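Local coordinates for tubulin-like protein CetZ (Methanosaeta thermophila, PDB 3ZID), which binds GTP and is a tubulin/FtsZ-family GTPase of the archaeal cytoskeleton, probably taking part in the control of cell shape, at residues G76-R79 and S80-K83; L143-R146 and E147-T150; Y283-V286 and D287-T290; I250-S253 and L254-V257; L94-I97 and E98-D102. All coordinates share one frame; numbering follows the deposited sequence.

Interaction 1: G76-R79 and S80-K83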
loop_
_atom_site.group_PDB
_atom_site.type_symbol
_atom_site.label_atom_id
_atom_site.label_comp_id
_atom_site.label_asym_id
_atom_site.label_seq_id
_atom_site.Cartn_x
_atom_site.Cartn_y
_atom_site.Cartn_z
ATOM N N GLY A 76 5.408 17.572 8.356
ATOM C CA GLY A 76 4.208 17.888 7.614
ATOM C C GLY A 76 4.104 17.074 6.340
ATOM O O GLY A 76 4.311 15.872 6.351
ATOM N N ALA A 77 3.807 17.730 5.225
ATOM C CA ALA A 77 3.737 17.009 3.954
ATOM C C ALA A 77 4.970 17.297 3.101
ATOM O O ALA A 77 4.979 17.048 1.893
ATOM C CB ALA A 77 2.462 17.370 3.201
ATOM N N ASN A 78 6.015 17.805 3.746
ATOM C CA ASN A 78 7.255 18.158 3.064
ATOM C C ASN A 78 8.216 16.985 2.959
ATOM O O ASN A 78 8.879 16.636 3.928
ATOM C CB ASN A 78 7.927 19.322 3.796
ATOM C CG ASN A 78 9.101 19.920 3.025
ATOM O OD1 ASN A 78 9.764 19.257 2.224
ATOM N ND2 ASN A 78 9.359 21.190 3.276
ATOM N N ARG A 79 8.291 16.383 1.776
ATOM C CA ARG A 79 9.136 15.206 1.579
ATOM C C ARG A 79 10.624 15.512 1.728
ATOM O O ARG A 79 11.392 14.647 2.152
ATOM C CB ARG A 79 8.826 14.550 0.230
ATOM C CG ARG A 79 7.426 13.909 0.252
ATOM C CD ARG A 79 7.024 13.233 -1.051
ATOM N NE ARG A 79 8.142 12.842 -1.914
ATOM C CZ ARG A 79 8.766 11.672 -1.866
ATOM N NH1 ARG A 79 8.415 10.756 -0.977
ATOM N NH2 ARG A 79 9.746 11.421 -2.711
ATOM N N SER A 80 11.030 16.740 1.407
ATOM C CA SER A 80 12.433 17.111 1.575
ATOM C C SER A 80 12.819 17.041 3.042
ATOM O O SER A 80 13.855 16.473 3.402
ATOM C CB SER A 80 12.721 18.521 1.031
ATOM O OG SER A 80 12.971 18.512 -0.367
ATOM N N LYS A 81 11.965 17.595 3.896
ATOM C CA LYS A 81 12.218 17.556 5.327
ATOM C C LYS A 81 12.139 16.124 5.832
ATOM O O LYS A 81 12.901 15.706 6.707
ATOM C CB LYS A 81 11.235 18.456 6.063
ATOM C CG LYS A 81 11.574 19.931 5.900
ATOM C CD LYS A 81 11.084 20.742 7.083
ATOM C CE LYS A 81 12.001 21.935 7.326
ATOM N NZ LYS A 81 11.555 22.773 8.476
ATOM N N GLY A 82 11.232 15.361 5.242
ATOM C CA GLY A 82 11.110 13.965 5.588
ATOM C C GLY A 82 12.405 13.230 5.335
ATOM O O GLY A 82 12.888 12.492 6.191
ATOM N N LYS A 83 12.960 13.425 4.146
ATOM C CA LYS A 83 14.207 12.773 3.776
ATOM C C LYS A 83 15.338 13.173 4.710
ATOM O O LYS A 83 16.122 12.318 5.128
ATOM C CB LYS A 83 14.560 13.084 2.327
ATOM C CG LYS A 83 13.618 12.429 1.339
ATOM C CD LYS A 83 13.903 12.887 -0.070
ATOM C CE LYS A 83 13.034 12.148 -1.062
ATOM N NZ LYS A 83 13.217 12.659 -2.447
#
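Asn78 caps the start of helix 79-98 with its side-chain oxygen. Its OD1 accepts from Lys81 N at 3.2 Å, with the amide hydrogen pointing well at the oxygen (161°) although the donor stands above the plane of the side-chain amide. A second, weak bond from Ser80 N reaches the same OD1 at 2.9 Å. With CG anti to the backbone N (chi1 -170°), the amide is carried toward these two N-H groups, and its ND2 crosses Lys81 CG at 3.7 Å. The backbone continues the cap: Asn78 O receives Gly82 N and Arg79 O receives Lys83 N, the first full helical bonds. Gly76, two residues before the cap, touches the bound GDP.

One turn apart, Arg79 and Lys83 bring their charged ends together, NH2 to NZ 3.7 Å. Both are salt-bridged to Glu162, whose carboxylate gathers the two cations, and Arg79 NH1 also bonds Ser118 OG. The helix start is thereby set between two others: Arg79 lies on Asn155, Phe158 and Cys159 of helix 150-165, and Lys83 on Ser119 and Leu123 of helix 117-131.

Interaction 2: L143-R146 and E147-T150. With GDP (guanosine-5'-diphosphate), chain C.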
loop_
_atom_site.group_PDB
_atom_site.type_symbol
_atom_site.label_atom_id
_atom_site.label_comp_id
_atom_site.label_asym_id
_atom_site.label_seq_id
_atom_site.Cartn_x
_atom_site.Cartn_y
_atom_site.Cartn_z
ATOM N N LEU A 143 -2.642 5.058 -1.805
ATOM C CA LEU A 143 -2.819 6.209 -2.709
ATOM C C LEU A 143 -3.832 7.197 -2.178
ATOM O O LEU A 143 -4.760 6.793 -1.476
ATOM C CB LEU A 143 -3.293 5.732 -4.087
ATOM C CG LEU A 143 -2.483 4.584 -4.666
ATOM C CD1 LEU A 143 -3.077 4.131 -5.979
ATOM C CD2 LEU A 143 -1.032 5.005 -4.827
ATOM N N PRO A 144 -3.693 8.489 -2.542
ATOM C CA PRO A 144 -4.557 9.540 -1.996
ATOM C C PRO A 144 -5.992 9.479 -2.505
ATOM O O PRO A 144 -6.266 8.813 -3.496
ATOM C CB PRO A 144 -3.883 10.842 -2.474
ATOM C CG PRO A 144 -3.181 10.456 -3.723
ATOM C CD PRO A 144 -2.702 9.037 -3.488
ATOM N N PHE A 145 -6.907 10.127 -1.788
ATOM C CA PHE A 145 -8.235 10.428 -2.330
ATOM C C PHE A 145 -8.066 11.338 -3.544
ATOM O O PHE A 145 -7.174 12.163 -3.558
ATOM C CB PHE A 145 -9.093 11.145 -1.301
ATOM C CG PHE A 145 -9.404 10.331 -0.100
ATOM C CD1 PHE A 145 -10.196 9.203 -0.198
ATOM C CD2 PHE A 145 -8.919 10.711 1.151
ATOM C CE1 PHE A 145 -10.497 8.452 0.918
ATOM C CE2 PHE A 145 -9.220 9.978 2.274
ATOM C CZ PHE A 145 -10.014 8.836 2.159
ATOM N N ARG A 146 -8.894 11.150 -4.565
ATOM C CA ARG A 146 -8.830 11.924 -5.814
ATOM C C ARG A 146 -8.781 13.440 -5.611
ATOM O O ARG A 146 -7.959 14.138 -6.217
ATOM C CB ARG A 146 -10.028 11.546 -6.691
ATOM C CG ARG A 146 -10.182 12.289 -8.017
ATOM C CD ARG A 146 -11.364 11.666 -8.748
ATOM N NE ARG A 146 -10.977 10.359 -9.280
ATOM C CZ ARG A 146 -11.812 9.352 -9.520
ATOM N NH1 ARG A 146 -13.101 9.469 -9.237
ATOM N NH2 ARG A 146 -11.349 8.209 -10.009
ATOM N N GLU A 147 -9.648 13.947 -4.747
ATOM C CA GLU A 147 -9.722 15.382 -4.558
ATOM C C GLU A 147 -9.020 15.803 -3.280
ATOM O O GLU A 147 -9.364 16.810 -2.669
ATOM C CB GLU A 147 -11.169 15.881 -4.601
ATOM C CG GLU A 147 -11.781 15.851 -6.002
ATOM C CD GLU A 147 -13.292 16.024 -5.990
ATOM O OE1 GLU A 147 -13.866 16.200 -4.894
ATOM O OE2 GLU A 147 -13.908 15.970 -7.078
ATOM N N GLU A 148 -8.021 15.029 -2.876
ATOM C CA GLU A 148 -7.063 15.549 -1.920
ATOM C C GLU A 148 -6.207 16.568 -2.645
ATOM O O GLU A 148 -6.125 16.566 -3.879
ATOM C CB GLU A 148 -6.227 14.450 -1.263
ATOM C CG GLU A 148 -6.885 13.917 0.006
ATOM C CD GLU A 148 -6.110 12.789 0.660
ATOM O OE1 GLU A 148 -5.463 11.998 -0.059
ATOM O OE2 GLU A 148 -6.155 12.701 1.906
ATOM N N GLY A 149 -5.574 17.436 -1.871
ATOM C CA GLY A 149 -4.871 18.579 -2.412
ATOM C C GLY A 149 -3.701 18.335 -3.345
ATOM O O GLY A 149 -3.257 17.211 -3.575
ATOM N N THR A 150 -3.188 19.446 -3.855
ATOM C CA THR A 150 -2.081 19.471 -4.789
ATOM C C THR A 150 -0.820 18.803 -4.268
ATOM O O THR A 150 -0.165 18.066 -4.997
ATOM C CB THR A 150 -1.728 20.931 -5.133
ATOM O OG1 THR A 150 -2.906 21.616 -5.573
ATOM C CG2 THR A 150 -0.655 20.993 -6.204
HETATM P PB GDP C . 2.543 11.218 7.102
HETATM O O1B GDP C . 3.264 10.072 6.413
HETATM O O2B GDP C . 2.290 10.870 8.556
HETATM O O3B GDP C . 3.413 12.460 6.997
HETATM O O3A GDP C . 1.175 11.537 6.328
HETATM P PA GDP C . -0.039 10.491 6.228
HETATM O O1A GDP C . -1.188 10.933 7.066
HETATM O O2A GDP C . 0.366 9.062 6.512
HETATM O "O5'" GDP C . -0.348 10.615 4.672
HETATM C "C5'" GDP C . -1.557 11.233 4.258
HETATM C "C4'" GDP C . -2.202 10.331 3.217
HETATM O "O4'" GDP C . -2.560 9.105 3.857
HETATM C "C3'" GDP C . -3.475 10.970 2.734
HETATM O "O3'" GDP C . -3.707 10.470 1.419
HETATM C "C2'" GDP C . -4.495 10.424 3.695
HETATM O "O2'" GDP C . -5.773 10.392 3.071
HETATM C "C1'" GDP C . -3.987 9.015 3.929
HETATM N N9 GDP C . -4.270 8.460 5.253
HETATM C C8 GDP C . -3.991 9.013 6.450
HETATM N N7 GDP C . -4.342 8.171 7.452
HETATM C C5 GDP C . -4.853 7.063 6.876
HETATM C C6 GDP C . -5.392 5.782 7.341
HETATM O O6 GDP C . -5.489 5.549 8.552
HETATM N N1 GDP C . -5.791 4.901 6.425
HETATM C C2 GDP C . -5.714 5.140 5.110
HETATM N N2 GDP C . -6.154 4.188 4.261
HETATM N N3 GDP C . -5.227 6.292 4.588
HETATM C C4 GDP C . -4.785 7.257 5.425
#
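Phe145 and Glu148 close a type I beta turn, Glu148 N donating to Phe145 O at 3.1 Å from above the carbonyl plane. Across this turn the Glu148 side chain folds back along the chain, extended beyond CG, and its carboxylate arrives between the Phe145 backbone and the ribose of GDP. The two oxygens divide the work. OE1 takes the ribose O3' hydroxyl at 2.8 Å and also accepts from Phe145 N at 2.9 Å, the latter a bent bond (133°) that comes from above the carboxylate plane; OE2 takes the O2' hydroxyl at 2.6 Å. Both ribose hydroxyls are therefore donors to one carboxylate, and the amide of Phe145 likely helps set the rotation of that group, acting as a second shell to the sugar site.

The Phe145 ring flanks the same carboxylate. Glu148 OE2 lies at the ring edge, 3.5 Å from CD2, the two planes being 72° apart, and the neighbouring CE2 comes within 3.6 Å of GDP O2'. Pro144 CB also comes close to Glu148 OE1, at 3.1 Å. Glu148 is an experimentally established GTP-binding residue, and here it holds the ribose of the diphosphate; Ser111, Tyr190 and Asn194 also hydrogen-bond to the nucleotide. The turn links strand 136-143 of the parallel sheet to helix 150-165, with Pro144 resting on Leu153 and Ala156 of that helix and Phe145 on Asn176 and Gln177 of helix 176-179.

Interaction 3: Y283-V286 and D287-T290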
loop_
_atom_site.group_PDB
_atom_site.type_symbol
_atom_site.label_atom_id
_atom_site.label_comp_id
_atom_site.label_asym_id
_atom_site.label_seq_id
_atom_site.Cartn_x
_atom_site.Cartn_y
_atom_site.Cartn_z
ATOM N N TYR A 283 -15.486 -28.170 1.732
ATOM C CA TYR A 283 -15.740 -27.217 0.664
ATOM C C TYR A 283 -14.723 -27.263 -0.463
ATOM O O TYR A 283 -14.923 -26.609 -1.484
ATOM C CB TYR A 283 -15.751 -25.812 1.225
ATOM C CG TYR A 283 -16.876 -25.552 2.184
ATOM C CD1 TYR A 283 -18.196 -25.805 1.820
ATOM C CD2 TYR A 283 -16.626 -25.009 3.437
ATOM C CE1 TYR A 283 -19.240 -25.539 2.682
ATOM C CE2 TYR A 283 -17.663 -24.742 4.307
ATOM C CZ TYR A 283 -18.971 -25.011 3.922
ATOM O OH TYR A 283 -20.005 -24.740 4.784
ATOM N N LEU A 284 -13.627 -27.993 -0.271
ATOM C CA LEU A 284 -12.475 -27.911 -1.184
ATOM C C LEU A 284 -12.378 -29.073 -2.152
ATOM O O LEU A 284 -11.946 -30.172 -1.806
ATOM C CB LEU A 284 -11.165 -27.768 -0.404
ATOM C CG LEU A 284 -11.076 -26.607 0.590
ATOM C CD1 LEU A 284 -9.797 -26.681 1.406
ATOM C CD2 LEU A 284 -11.213 -25.240 -0.070
ATOM N N ASN A 285 -12.800 -28.825 -3.379
ATOM C CA ASN A 285 -12.727 -29.800 -4.446
ATOM C C ASN A 285 -11.551 -29.412 -5.330
ATOM O O ASN A 285 -11.638 -28.443 -6.091
ATOM C CB ASN A 285 -14.045 -29.763 -5.228
ATOM C CG ASN A 285 -14.121 -30.803 -6.333
ATOM O OD1 ASN A 285 -13.117 -31.171 -6.953
ATOM N ND2 ASN A 285 -15.334 -31.267 -6.601
ATOM N N VAL A 286 -10.444 -30.132 -5.191
ATOM C CA VAL A 286 -9.223 -29.801 -5.914
ATOM C C VAL A 286 -9.399 -29.754 -7.425
ATOM O O VAL A 286 -8.864 -28.879 -8.097
ATOM C CB VAL A 286 -8.069 -30.758 -5.542
ATOM C CG1 VAL A 286 -6.771 -30.292 -6.188
ATOM C CG2 VAL A 286 -7.925 -30.813 -4.056
ATOM N N ASP A 287 -10.156 -30.699 -7.948
ATOM C CA ASP A 287 -10.435 -30.765 -9.370
ATOM C C ASP A 287 -11.189 -29.544 -9.846
ATOM O O ASP A 287 -10.838 -28.943 -10.864
ATOM C CB ASP A 287 -11.263 -32.014 -9.674
ATOM C CG ASP A 287 -11.502 -32.203 -11.155
ATOM O OD1 ASP A 287 -10.667 -31.745 -11.963
ATOM O OD2 ASP A 287 -12.539 -32.793 -11.516
ATOM N N GLU A 288 -12.217 -29.164 -9.099
ATOM C CA GLU A 288 -12.987 -27.959 -9.421
ATOM C C GLU A 288 -12.110 -26.707 -9.334
ATOM O O GLU A 288 -12.176 -25.839 -10.192
ATOM C CB GLU A 288 -14.203 -27.819 -8.493
ATOM C CG GLU A 288 -14.843 -26.450 -8.516
ATOM C CD GLU A 288 -15.938 -26.281 -7.471
ATOM O OE1 GLU A 288 -15.946 -27.059 -6.491
ATOM O OE2 GLU A 288 -16.765 -25.345 -7.612
ATOM N N ILE A 289 -11.294 -26.608 -8.288
ATOM C CA ILE A 289 -10.448 -25.425 -8.107
ATOM C C ILE A 289 -9.470 -25.317 -9.273
ATOM O O ILE A 289 -9.260 -24.241 -9.828
ATOM C CB ILE A 289 -9.696 -25.481 -6.783
ATOM C CG1 ILE A 289 -10.694 -25.367 -5.625
ATOM C CG2 ILE A 289 -8.632 -24.373 -6.720
ATOM C CD1 ILE A 289 -10.205 -25.953 -4.306
ATOM N N THR A 290 -8.885 -26.452 -9.636
ATOM C CA THR A 290 -7.938 -26.527 -10.731
ATOM C C THR A 290 -8.553 -26.055 -12.044
ATOM O O THR A 290 -7.949 -25.247 -12.765
ATOM C CB THR A 290 -7.362 -27.940 -10.845
ATOM O OG1 THR A 290 -6.649 -28.226 -9.631
ATOM C CG2 THR A 290 -6.395 -28.037 -12.015
HETATM O O HOH W 1 -13.990 -26.699 -4.451
#
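The side chains of Asn285 and Glu288 cross at about a right angle, their amide and carboxylate planes 88° apart, with Glu288 OE1 coming against Asn285 CB at 3.5 Å and not against the amide group. The amide oxygen itself turns to the backbone: Asn285 OD1 accepts from Glu288 N at 3.1 Å in a nearly straight bond, the donor standing above the amide plane. Asn285 is thus the N-cap of helix 286-296, its CG anti to the backbone N (chi1 -177°) so that OD1 overlies the first turn.

A water accepts from Asn285 N at 2.7 Å and lies within hydrogen-bonding distance of Glu288 OE1 (2.8 Å) and Tyr283 O (3.1 Å). Farther along, Asn285 O receives Ile289 N, and Val286 O takes two donors from Thr290, its N at 2.9 Å and its OG1 at 2.8 Å, which come from opposite faces of the carbonyl plane. The hydroxyl is put there by a chi1 of -63°, beside its own backbone N. Putting an alanine in place of Thr290 would probably cost Val286 O its hydroxyl donor, leaving the backbone N-H bond without its companion on the other face.

Leu284 CB and Ile289 CD1 touch (4.4 Å), and both side chains pack on Ile277 of strand 270-279, with Leu284 also on Ile307 and Ile309 of strand 302-309. Asp287 OD2, by contrast, pairs with Lys291 one turn on. The acidic groups at Asp287 and Glu288 sit in the first turn, where negative charge is likely to interact favourably with the helix dipole, so that electrostatics and the amide cap would act in the same sense.

Interaction 4: I250-S253 and L254-V257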
loop_
_atom_site.group_PDB
_atom_site.type_symbol
_atom_site.label_atom_id
_atom_site.label_comp_id
_atom_site.label_asym_id
_atom_site.label_seq_id
_atom_site.Cartn_x
_atom_site.Cartn_y
_atom_site.Cartn_z
ATOM N N ILE A 250 -13.691 -17.438 -6.247
ATOM C CA ILE A 250 -12.496 -17.071 -7.017
ATOM C C ILE A 250 -12.727 -15.852 -7.885
ATOM O O ILE A 250 -11.948 -14.904 -7.816
ATOM C CB ILE A 250 -11.944 -18.205 -7.883
ATOM C CG1 ILE A 250 -11.306 -19.260 -6.987
ATOM C CG2 ILE A 250 -10.891 -17.654 -8.857
ATOM C CD1 ILE A 250 -10.884 -20.519 -7.721
ATOM N N LYS A 251 -13.823 -15.816 -8.638
ATOM C CA LYS A 251 -14.173 -14.645 -9.470
ATOM C C LYS A 251 -14.359 -13.337 -8.705
ATOM O O LYS A 251 -13.897 -12.297 -9.146
ATOM C CB LYS A 251 -15.465 -14.921 -10.256
ATOM C CG LYS A 251 -15.991 -13.678 -10.975
ATOM C CD LYS A 251 -17.161 -13.974 -11.923
ATOM C CE LYS A 251 -17.603 -12.688 -12.636
ATOM N NZ LYS A 251 -18.535 -12.927 -13.785
ATOM N N ASN A 252 -15.072 -13.396 -7.583
ATOM C CA ASN A 252 -15.376 -12.214 -6.766
ATOM C C ASN A 252 -14.159 -11.518 -6.112
ATOM O O ASN A 252 -14.210 -10.342 -5.782
ATOM C CB ASN A 252 -16.367 -12.599 -5.685
ATOM C CG ASN A 252 -17.747 -12.764 -6.223
ATOM O OD1 ASN A 252 -18.049 -12.287 -7.309
ATOM N ND2 ASN A 252 -18.571 -13.528 -5.516
ATOM N N SER A 253 -13.099 -12.283 -5.862
ATOM C CA SER A 253 -11.810 -11.775 -5.364
ATOM C C SER A 253 -10.996 -11.165 -6.484
ATOM O O SER A 253 -9.976 -10.528 -6.227
ATOM C CB SER A 253 -10.988 -12.878 -4.712
ATOM O OG SER A 253 -10.435 -13.702 -5.724
ATOM N N LEU A 254 -11.394 -11.430 -7.729
ATOM C CA LEU A 254 -10.677 -10.845 -8.855
ATOM C C LEU A 254 -11.438 -9.727 -9.531
ATOM O O LEU A 254 -10.916 -9.088 -10.441
ATOM C CB LEU A 254 -10.327 -11.887 -9.910
ATOM C CG LEU A 254 -9.396 -12.986 -9.463
ATOM C CD1 LEU A 254 -9.331 -13.985 -10.592
ATOM C CD2 LEU A 254 -8.059 -12.346 -9.200
ATOM N N ARG A 255 -12.603 -9.378 -9.021
ATOM C CA ARG A 255 -13.326 -8.329 -9.695
ATOM C C ARG A 255 -12.965 -7.083 -8.918
ATOM O O ARG A 255 -12.601 -7.180 -7.733
ATOM C CB ARG A 255 -14.822 -8.610 -9.654
ATOM C CG ARG A 255 -15.327 -8.879 -8.272
ATOM C CD ARG A 255 -16.813 -9.144 -8.249
ATOM N NE ARG A 255 -17.306 -9.146 -6.871
ATOM C CZ ARG A 255 -18.576 -9.339 -6.524
ATOM N NH1 ARG A 255 -19.496 -9.553 -7.458
ATOM N NH2 ARG A 255 -18.918 -9.322 -5.240
ATOM N N GLU A 256 -13.138 -5.924 -9.558
ATOM C CA GLU A 256 -12.684 -4.645 -9.006
ATOM C C GLU A 256 -13.133 -4.436 -7.579
ATOM O O GLU A 256 -12.343 -4.053 -6.713
ATOM C CB GLU A 256 -13.209 -3.474 -9.851
ATOM C CG GLU A 256 -12.546 -3.287 -11.200
ATOM C CD GLU A 256 -13.197 -4.112 -12.301
ATOM O OE1 GLU A 256 -13.996 -5.027 -11.980
ATOM O OE2 GLU A 256 -12.930 -3.822 -13.493
ATOM N N VAL A 257 -14.409 -4.715 -7.333
ATOM C CA VAL A 257 -15.017 -4.534 -6.018
ATOM C C VAL A 257 -14.284 -5.355 -4.951
ATOM O O VAL A 257 -14.356 -5.046 -3.767
ATOM C CB VAL A 257 -16.527 -4.838 -6.075
ATOM C CG1 VAL A 257 -17.195 -4.605 -4.729
ATOM C CG2 VAL A 257 -17.169 -3.949 -7.133
#
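Asn252 and Arg255 run side by side, pointing the same way, with the amide oxygen of Asn252 over one face of the guanidinium group. The two planes are 34° apart, and Asn252 OD1 sits 2.9 Å above the guanidinium plane, displaced toward its rim; its distance to Arg255 CZ is 3.1 Å. The nearby nitrogens are badly angled toward this oxygen, so it rests over the face of the cation and is not hydrogen-bonded to it. A chi1 of 52° sets Arg255 CG between its backbone N and carbonyl carbon and brings the chain back beside the helix, CG 3.1 Å from Asn252 O.

Leu254, by contrast, is buried, its CD1 4.3 Å from Ile250 CG2, and both side chains pack on Leu296 of helix 286-296. Leu254 also meets Ser318 and Leu320 of strand 315-322. The backbone here is held by polar bonds: Leu254 N donates to Lys251 O at 3.0 Å, and near the end of the helix Ser253 OG binds the carbonyl of Ile250, OG to O 2.8 Å. The hydroxyl thus serves a helix carbonyl, while the negative end of the Asn252 amide probably offers the arginine charge a mild electrostatic hold.

Interaction 5: L94-I97 and E98-D102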
loop_
_atom_site.group_PDB
_atom_site.type_symbol
_atom_site.label_atom_id
_atom_site.label_comp_id
_atom_site.label_asym_id
_atom_site.label_seq_id
_atom_site.Cartn_x
_atom_site.Cartn_y
_atom_site.Cartn_z
ATOM N N LEU A 94 17.182 1.957 11.991
ATOM C CA LEU A 94 17.728 0.646 11.641
ATOM C C LEU A 94 18.151 -0.204 12.844
ATOM O O LEU A 94 18.013 -1.436 12.829
ATOM C CB LEU A 94 18.898 0.805 10.672
ATOM C CG LEU A 94 18.518 1.327 9.292
ATOM C CD1 LEU A 94 19.768 1.722 8.523
ATOM C CD2 LEU A 94 17.786 0.238 8.561
ATOM N N GLU A 95 18.658 0.453 13.879
ATOM C CA GLU A 95 19.039 -0.231 15.108
ATOM C C GLU A 95 17.836 -0.933 15.729
ATOM O O GLU A 95 17.913 -2.095 16.133
ATOM C CB GLU A 95 19.659 0.757 16.095
ATOM C CG GLU A 95 19.812 0.215 17.498
ATOM C CD GLU A 95 20.557 1.171 18.414
ATOM O OE1 GLU A 95 20.972 2.252 17.933
ATOM O OE2 GLU A 95 20.739 0.836 19.606
ATOM N N GLU A 96 16.716 -0.223 15.779
ATOM C CA GLU A 96 15.495 -0.765 16.350
ATOM C C GLU A 96 15.040 -2.017 15.615
ATOM O O GLU A 96 14.547 -2.969 16.228
ATOM C CB GLU A 96 14.385 0.288 16.334
ATOM C CG GLU A 96 13.060 -0.205 16.904
ATOM C CD GLU A 96 13.178 -0.810 18.290
ATOM O OE1 GLU A 96 14.010 -0.326 19.090
ATOM O OE2 GLU A 96 12.449 -1.793 18.562
ATOM N N ILE A 97 15.216 -2.016 14.300
ATOM C CA ILE A 97 14.870 -3.175 13.486
ATOM C C ILE A 97 15.818 -4.341 13.742
ATOM O O ILE A 97 15.379 -5.466 13.983
ATOM C CB ILE A 97 14.880 -2.804 11.997
ATOM C CG1 ILE A 97 13.742 -1.823 11.714
ATOM C CG2 ILE A 97 14.803 -4.049 11.132
ATOM C CD1 ILE A 97 13.879 -1.077 10.424
ATOM N N GLU A 98 17.119 -4.062 13.716
ATOM C CA GLU A 98 18.127 -5.107 13.905
ATOM C C GLU A 98 18.059 -5.784 15.275
ATOM O O GLU A 98 18.424 -6.949 15.409
ATOM C CB GLU A 98 19.527 -4.574 13.609
ATOM C CG GLU A 98 19.764 -4.364 12.120
ATOM C CD GLU A 98 20.931 -3.444 11.819
ATOM O OE1 GLU A 98 21.513 -2.877 12.769
ATOM O OE2 GLU A 98 21.269 -3.295 10.625
ATOM N N LYS A 99 17.560 -5.069 16.278
ATOM C CA LYS A 99 17.379 -5.643 17.611
ATOM C C LYS A 99 16.436 -6.841 17.613
ATOM O O LYS A 99 16.471 -7.654 18.534
ATOM C CB LYS A 99 16.793 -4.600 18.568
ATOM C CG LYS A 99 17.713 -3.448 18.919
ATOM C CD LYS A 99 17.065 -2.546 19.959
ATOM C CE LYS A 99 18.004 -1.424 20.385
ATOM N NZ LYS A 99 17.401 -0.572 21.447
ATOM N N ARG A 100 15.601 -6.952 16.580
ATOM C CA ARG A 100 14.575 -7.980 16.550
ATOM C C ARG A 100 14.949 -9.189 15.708
ATOM O O ARG A 100 14.116 -10.059 15.468
ATOM C CB ARG A 100 13.247 -7.387 16.099
ATOM C CG ARG A 100 12.908 -6.148 16.875
ATOM C CD ARG A 100 11.447 -5.790 16.810
ATOM N NE ARG A 100 11.189 -4.624 17.647
ATOM C CZ ARG A 100 10.001 -4.304 18.140
ATOM N NH1 ARG A 100 8.943 -5.072 17.885
ATOM N NH2 ARG A 100 9.875 -3.218 18.892
ATOM N N GLY A 101 16.201 -9.251 15.263
ATOM C CA GLY A 101 16.689 -10.463 14.628
ATOM C C GLY A 101 16.616 -10.488 13.116
ATOM O O GLY A 101 16.621 -9.445 12.457
ATOM N N ASP A 102 16.579 -11.697 12.566
ATOM C CA ASP A 102 16.518 -11.870 11.123
ATOM C C ASP A 102 15.085 -11.987 10.671
ATOM O O ASP A 102 14.220 -12.396 11.434
ATOM C CB ASP A 102 17.292 -13.111 10.666
ATOM C CG ASP A 102 18.766 -12.846 10.463
ATOM O OD1 ASP A 102 19.141 -11.680 10.221
ATOM O OD2 ASP A 102 19.553 -13.810 10.535
#
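Glu96 and Arg100 form the firm part of this contact, a salt bridge at the end of helix 79-98. Both Arg100 nitrogens on one side grip the same oxygen: NH2 lies 3.0 Å and NE 3.2 Å from Glu96 OE2, which sits at the guanidinium edge, near its plane. The carboxylate is turned 79° from that plane, and the two donors reach OE2 from opposite faces of its own plane. The bend in Glu96 at chi2 (53°) brings its carboxylate to the arginine, whose NH1 goes on to Asp65 and Glu44, so three acids share this cation. A methionine in place of Arg100 would probably leave Glu96, Asp65 and Glu44 clustered without the positive charge that joins them.

On the sheet side, Ile97 is buried against Leu5 and Leu7 of strand 3-9, Ile46 of strand 42-49 and Leu128 of helix 117-131. The helix thus packs onto the parallel sheet of the GTPase domain and ends in a type I turn from Glu98 to Gly101, leading to strand 105-111. Arg100 N donates to Ile97 O at 3.0 Å across this exit, and Gly101 adopts a positive phi (95°) at which a side chain would jam against the preceding carbonyl. Glu96 O is buried here without a hydrogen-bond partner, Lys99 CB and Arg100 CG each lying 3.6 Å from it.

The outer side is slacker. Lys99 stretches out between two acids, its NZ 4.1 Å from both Glu95 OE2 and Glu96 OE1, near enough for attraction but beyond a salt bridge. Both Glu95 and Lys99 are exposed to solvent.

In the fold
Interactions 1 and 5 hold the two ends of helix 79-98, about 25 Å apart between centres: one is an amide cap beside the nucleotide, the other a salt bridge where the helix ends against the sheet. Interaction 2 approaches the GDP through its sugar and lies about 17 Å from interaction 1, centre to centre; all three belong to the GTPase domain. Interactions 3 and 4 lie away from the annotated sites; interaction 3 forms the start of helix 286-296, on which interaction 4 packs, and both touch strand 270-279. Interactions 2 and 3 are surface contacts, the others partly buried. Interaction 3 repeats the asparagine cap of interaction 1, but with acidic companions in place of cations.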